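Local coordinates for angiopoietin-related protein 6 (Homo sapiens, PDB 6Y43) that is a secreted angiopoietin-like factor whose calcium-binding fibrinogen-like globe domain probably mediates recognition of partner molecules outside the cell, at residues D138-T150 and G168-N181. Sequence-based numbering, arbitrary orientation.
With EDO (1,2-ethanediol), chain D.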
loop_
_atom_site.group_PDB
_atom_site.type_symbol
_atom_site.label_atom_id
_atom_site.label_comp_id
_atom_site.label_asym_id
_atom_site.label_seq_id
_atom_site.Cartn_x
_atom_site.Cartn_y
_atom_site.Cartn_z
ATOM N N ASP A 138 10.689 7.262 8.468
ATOM C CA ASP A 138 10.719 7.182 7.006
ATOM C C ASP A 138 11.368 5.869 6.578
ATOM O O ASP A 138 12.531 5.809 6.172
ATOM C CB ASP A 138 11.435 8.383 6.406
ATOM C CG ASP A 138 11.378 8.403 4.883
ATOM O OD1 ASP A 138 10.744 7.496 4.281
ATOM O OD2 ASP A 138 11.972 9.333 4.306
ATOM N N SER A 139 10.576 4.795 6.629
ATOM C CA SER A 139 11.072 3.475 6.285
ATOM C C SER A 139 10.656 3.030 4.882
ATOM O O SER A 139 10.831 1.862 4.544
ATOM C CB SER A 139 10.632 2.455 7.327
ATOM O OG SER A 139 11.195 2.754 8.603
ATOM N N LEU A 140 10.171 3.953 4.048
ATOM C CA LEU A 140 9.983 3.681 2.630
ATOM C C LEU A 140 10.960 4.429 1.722
ATOM O O LEU A 140 11.099 4.057 0.559
ATOM C CB LEU A 140 8.555 4.032 2.191
ATOM C CG LEU A 140 8.015 3.384 0.925
ATOM C CD1 LEU A 140 7.940 1.868 0.930
ATOM C CD2 LEU A 140 6.628 3.998 0.633
ATOM N N SER A 141 11.662 5.443 2.214
ATOM C CA SER A 141 12.494 6.238 1.318
ATOM C C SER A 141 13.620 5.409 0.725
ATOM O O SER A 141 14.035 5.663 -0.407
ATOM C CB SER A 141 13.041 7.457 2.063
ATOM O OG SER A 141 12.157 8.554 1.900
ATOM N N TRP A 142 14.103 4.393 1.458
ATOM C CA TRP A 142 15.168 3.551 0.901
ATOM C C TRP A 142 14.721 2.789 -0.331
ATOM O O TRP A 142 15.568 2.256 -1.069
ATOM C CB TRP A 142 15.639 2.559 1.944
ATOM C CG TRP A 142 17.088 2.110 1.790
ATOM C CD1 TRP A 142 18.157 2.895 1.497
ATOM C CD2 TRP A 142 17.588 0.789 1.970
ATOM N NE1 TRP A 142 19.317 2.135 1.469
ATOM C CE2 TRP A 142 18.985 0.838 1.766
ATOM C CE3 TRP A 142 16.993 -0.445 2.268
ATOM C CZ2 TRP A 142 19.775 -0.285 1.842
ATOM C CZ3 TRP A 142 17.802 -1.569 2.352
ATOM C CH2 TRP A 142 19.166 -1.482 2.134
ATOM N N HIS A 143 13.420 2.719 -0.579
ATOM C CA HIS A 143 12.877 1.986 -1.702
ATOM C C HIS A 143 12.570 2.875 -2.889
ATOM O O HIS A 143 12.139 2.380 -3.935
ATOM C CB HIS A 143 11.625 1.272 -1.233
ATOM C CG HIS A 143 11.917 0.283 -0.158
ATOM N ND1 HIS A 143 12.376 -0.983 -0.437
ATOM C CD2 HIS A 143 11.925 0.395 1.189
ATOM C CE1 HIS A 143 12.576 -1.637 0.694
ATOM N NE2 HIS A 143 12.309 -0.824 1.697
ATOM N N ASN A 144 12.802 4.173 -2.750
ATOM C CA ASN A 144 12.586 5.094 -3.858
ATOM C C ASN A 144 13.410 4.691 -5.084
ATOM O O ASN A 144 14.591 4.337 -4.977
ATOM C CB ASN A 144 12.969 6.481 -3.374
ATOM C CG ASN A 144 12.333 7.581 -4.141
ATOM O OD1 ASN A 144 11.720 7.365 -5.187
ATOM N ND2 ASN A 144 12.428 8.786 -3.594
ATOM N N ASP A 145 12.771 4.757 -6.254
ATOM C CA ASP A 145 13.417 4.465 -7.535
ATOM C C ASP A 145 14.001 3.063 -7.546
ATOM O O ASP A 145 15.061 2.823 -8.144
ATOM C CB ASP A 145 14.509 5.490 -7.858
ATOM C CG ASP A 145 14.951 5.460 -9.318
ATOM O OD1 ASP A 145 14.237 4.906 -10.179
ATOM O OD2 ASP A 145 16.054 5.991 -9.573
ATOM N N LYS A 146 13.337 2.140 -6.862
ATOM C CA LYS A 146 13.603 0.731 -7.010
ATOM C C LYS A 146 12.485 0.070 -7.817
ATOM O O LYS A 146 11.315 0.461 -7.702
ATOM C CB LYS A 146 13.721 0.044 -5.647
ATOM C CG LYS A 146 14.973 0.439 -4.833
ATOM C CD LYS A 146 16.269 0.022 -5.523
ATOM C CE LYS A 146 17.447 0.698 -4.865
ATOM N NZ LYS A 146 18.717 0.388 -5.609
ATOM N N PRO A 147 12.827 -0.900 -8.651
ATOM C CA PRO A 147 11.813 -1.633 -9.406
ATOM C C PRO A 147 11.057 -2.578 -8.493
ATOM O O PRO A 147 11.519 -2.928 -7.409
ATOM C CB PRO A 147 12.629 -2.394 -10.446
ATOM C CG PRO A 147 13.950 -2.601 -9.794
ATOM C CD PRO A 147 14.188 -1.418 -8.905
ATOM N N PHE A 148 9.868 -2.982 -8.947
ATOM C CA PHE A 148 9.068 -3.944 -8.203
ATOM C C PHE A 148 9.535 -5.362 -8.504
ATOM O O PHE A 148 9.598 -5.776 -9.669
ATOM C CB PHE A 148 7.581 -3.783 -8.554
ATOM C CG PHE A 148 6.646 -4.337 -7.506
ATOM C CD1 PHE A 148 6.288 -3.571 -6.414
ATOM C CD2 PHE A 148 6.090 -5.586 -7.646
ATOM C CE1 PHE A 148 5.412 -4.061 -5.454
ATOM C CE2 PHE A 148 5.207 -6.075 -6.691
ATOM C CZ PHE A 148 4.881 -5.311 -5.599
ATOM N N SER A 149 9.862 -6.109 -7.445
ATOM C CA SER A 149 10.312 -7.488 -7.540
ATOM C C SER A 149 9.285 -8.454 -6.954
ATOM O O SER A 149 8.636 -8.166 -5.939
ATOM C CB SER A 149 11.641 -7.710 -6.782
ATOM O OG SER A 149 12.761 -7.137 -7.419
ATOM N N THR A 150 9.195 -9.639 -7.572
ATOM C CA THR A 150 8.555 -10.808 -6.969
ATOM C C THR A 150 9.540 -11.978 -7.032
ATOM O O THR A 150 10.621 -11.866 -7.603
ATOM C CB THR A 150 7.238 -11.161 -7.670
ATOM O OG1 THR A 150 7.477 -11.418 -9.059
ATOM C CG2 THR A 150 6.217 -10.041 -7.525
ATOM N N GLY A 168 7.299 -10.974 0.079
ATOM C CA GLY A 168 6.366 -10.060 -0.537
ATOM C C GLY A 168 6.709 -9.818 -1.993
ATOM O O GLY A 168 7.728 -10.246 -2.525
ATOM N N GLY A 169 5.762 -9.140 -2.678
ATOM C CA GLY A 169 6.106 -8.349 -3.844
ATOM C C GLY A 169 6.392 -6.941 -3.351
ATOM O O GLY A 169 5.623 -6.385 -2.565
ATOM N N TRP A 170 7.528 -6.377 -3.775
ATOM C CA TRP A 170 7.922 -5.096 -3.202
ATOM C C TRP A 170 9.045 -4.508 -4.028
ATOM O O TRP A 170 9.706 -5.207 -4.801
ATOM C CB TRP A 170 8.365 -5.287 -1.758
ATOM C CG TRP A 170 8.361 -4.088 -0.826
ATOM C CD1 TRP A 170 9.449 -3.515 -0.242
ATOM C CD2 TRP A 170 7.216 -3.382 -0.316
ATOM N NE1 TRP A 170 9.062 -2.496 0.585
ATOM C CE2 TRP A 170 7.695 -2.385 0.554
ATOM C CE3 TRP A 170 5.835 -3.488 -0.529
ATOM C CZ2 TRP A 170 6.848 -1.510 1.224
ATOM C CZ3 TRP A 170 4.999 -2.622 0.139
ATOM C CH2 TRP A 170 5.509 -1.639 1.002
ATOM N N TRP A 171 9.283 -3.218 -3.784
ATOM C CA TRP A 171 10.387 -2.489 -4.401
ATOM C C TRP A 171 11.655 -2.732 -3.579
ATOM O O TRP A 171 12.252 -1.831 -2.984
ATOM C CB TRP A 171 10.038 -1.012 -4.500
ATOM C CG TRP A 171 8.695 -0.726 -5.159
ATOM C CD1 TRP A 171 8.450 -0.570 -6.498
ATOM C CD2 TRP A 171 7.426 -0.569 -4.507
ATOM N NE1 TRP A 171 7.118 -0.308 -6.715
ATOM C CE2 TRP A 171 6.473 -0.298 -5.507
ATOM C CE3 TRP A 171 7.005 -0.609 -3.167
ATOM C CZ2 TRP A 171 5.126 -0.081 -5.218
ATOM C CZ3 TRP A 171 5.663 -0.401 -2.895
ATOM C CH2 TRP A 171 4.745 -0.137 -3.918
ATOM N N TYR A 172 12.017 -4.006 -3.487
ATOM C CA TYR A 172 13.126 -4.399 -2.628
ATOM C C TYR A 172 14.429 -3.724 -3.053
ATOM O O TYR A 172 14.712 -3.541 -4.244
ATOM C CB TYR A 172 13.289 -5.931 -2.608
ATOM C CG TYR A 172 12.210 -6.678 -1.815
ATOM C CD1 TYR A 172 12.052 -6.491 -0.446
ATOM C CD2 TYR A 172 11.370 -7.590 -2.441
ATOM C CE1 TYR A 172 11.074 -7.161 0.258
ATOM C CE2 TYR A 172 10.399 -8.265 -1.741
ATOM C CZ TYR A 172 10.268 -8.064 -0.364
ATOM O OH TYR A 172 9.278 -8.750 0.332
ATOM N N HIS A 173 15.229 -3.375 -2.030
ATOM C CA HIS A 173 16.547 -2.779 -2.171
ATOM C C HIS A 173 17.528 -3.850 -1.777
ATOM O O HIS A 173 17.770 -4.794 -2.564
ATOM C CB HIS A 173 16.629 -1.518 -1.294
ATOM C CG HIS A 173 17.864 -0.694 -1.512
ATOM N ND1 HIS A 173 17.866 0.675 -1.366
ATOM C CD2 HIS A 173 19.131 -1.041 -1.839
ATOM C CE1 HIS A 173 19.084 1.141 -1.610
ATOM N NE2 HIS A 173 19.870 0.117 -1.895
ATOM N N ALA A 174 18.087 -3.829 -0.563
ATOM C CA ALA A 174 19.023 -4.861 -0.109
ATOM C C ALA A 174 18.983 -5.069 1.411
ATOM O O ALA A 174 19.986 -4.883 2.112
ATOM C CB ALA A 174 20.441 -4.504 -0.555
ATOM N N CYS A 175 17.836 -5.500 1.974
ATOM C CA CYS A 175 16.622 -5.800 1.218
ATOM C C CYS A 175 15.513 -4.800 1.466
ATOM O O CYS A 175 14.813 -4.379 0.527
ATOM C CB CYS A 175 16.064 -7.175 1.572
ATOM S SG CYS A 175 16.917 -8.498 0.687
ATOM N N ALA A 176 15.307 -4.430 2.740
ATOM C CA ALA A 176 14.178 -3.552 3.006
ATOM C C ALA A 176 14.221 -2.866 4.363
ATOM O O ALA A 176 14.554 -3.468 5.391
ATOM C CB ALA A 176 12.842 -4.308 2.902
ATOM N N HIS A 177 13.788 -1.617 4.337
ATOM C CA HIS A 177 13.383 -0.908 5.540
ATOM C C HIS A 177 11.912 -1.138 5.880
ATOM O O HIS A 177 11.524 -0.940 7.031
ATOM C CB HIS A 177 13.667 0.579 5.370
ATOM C CG HIS A 177 15.125 0.914 5.448
ATOM N ND1 HIS A 177 15.597 2.203 5.406
ATOM C CD2 HIS A 177 16.217 0.112 5.517
ATOM C CE1 HIS A 177 16.919 2.187 5.482
ATOM N NE2 HIS A 177 17.316 0.930 5.557
ATOM N N SER A 178 11.089 -1.532 4.911
ATOM C CA SER A 178 9.687 -1.835 5.151
ATOM C C SER A 178 9.315 -3.054 4.323
ATOM O O SER A 178 9.880 -3.278 3.256
ATOM C CB SER A 178 8.789 -0.652 4.791
ATOM O OG SER A 178 9.061 -0.109 3.528
ATOM N N ASN A 179 8.379 -3.861 4.826
ATOM C CA ASN A 179 8.037 -5.107 4.151
ATOM C C ASN A 179 6.544 -5.351 4.320
ATOM O O ASN A 179 6.108 -6.389 4.802
ATOM C CB ASN A 179 8.857 -6.264 4.715
ATOM C CG ASN A 179 8.728 -7.544 3.912
ATOM O OD1 ASN A 179 8.752 -7.521 2.684
ATOM N ND2 ASN A 179 8.611 -8.674 4.616
ATOM N N LEU A 180 5.747 -4.385 3.873
ATOM C CA LEU A 180 4.330 -4.432 4.211
ATOM C C LEU A 180 3.593 -5.537 3.479
ATOM O O LEU A 180 2.497 -5.905 3.911
ATOM C CB LEU A 180 3.657 -3.092 3.939
ATOM C CG LEU A 180 4.219 -1.902 4.735
ATOM C CD1 LEU A 180 3.385 -0.681 4.474
ATOM C CD2 LEU A 180 4.328 -2.215 6.226
ATOM N N ASN A 181 4.163 -6.100 2.408
ATOM C CA ASN A 181 3.549 -7.233 1.732
ATOM C C ASN A 181 4.114 -8.573 2.195
ATOM O O ASN A 181 3.923 -9.585 1.519
ATOM C CB ASN A 181 3.677 -7.087 0.220
ATOM C CG ASN A 181 2.782 -6.005 -0.332
ATOM O OD1 ASN A 181 1.802 -5.591 0.308
ATOM N ND2 ASN A 181 3.090 -5.552 -1.532
HETATM C C1 EDO D . 6.142 -12.922 -4.022
HETATM O O1 EDO D . 7.380 -12.323 -4.419
HETATM C C2 EDO D . 6.014 -14.297 -4.686
HETATM O O2 EDO D . 6.000 -14.112 -6.112
HETATM O O HOH W 1 14.069 4.293 4.425
HETATM O O HOH W 2 13.276 -4.650 -6.374
#
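His143 is gripped at both ring nitrogens by the backbone of 168-181, which marks the tightly packed, buried part of this contact. Its ND1 donates to Trp171 O at 2.7 Å, with the acceptor close to the ring plane, while NE2 accepts the N-H of His177 at 3.1 Å along a more bent path (140°). Two bonds at separate ring atoms fix the ring's rotation, and the indole edge of Trp170 meets one face, NE1 lying 3.6 Å from His143 CE1. Further along, Ser149 and Trp170 form an antiparallel hydrogen-bonded pair, Ser149 N to Trp170 O at 2.8 Å and Trp170 N back to Ser149 O, and Phe148 turns its edge onto the Trp171 indole, planes at 78°. These loops belong to the C-terminal part of the fibrinogen-like globe; a cis peptide precedes Cys175, whose disulfide to Cys162 and contact with the calcium-site residue Tyr158 are consistent with bracing beside the metal. The other side is partly exposed and water-linked. There Trp142 stacks face to face with His173 through its six-membered ring (centroids 3.7 Å apart) and, on the opposite face, offset with His177 through its five-membered ring (4.3 Å). A chi1 of -152° carries the indole out between the two imidazoles. His173 ND1 donates to Trp142 O at 2.8 Å, and Lys146 CE lies over the opposite face of His173 in a CH-pi contact, 3.5 Å from the ring centroid. Without the indole, as with an alanine here, His173 and His177 would probably lose their shared stacking surface, though the bond to the backbone O would remain. A water accepts from Trp142 N, donates to Asp138 O and also bonds His177 ND1.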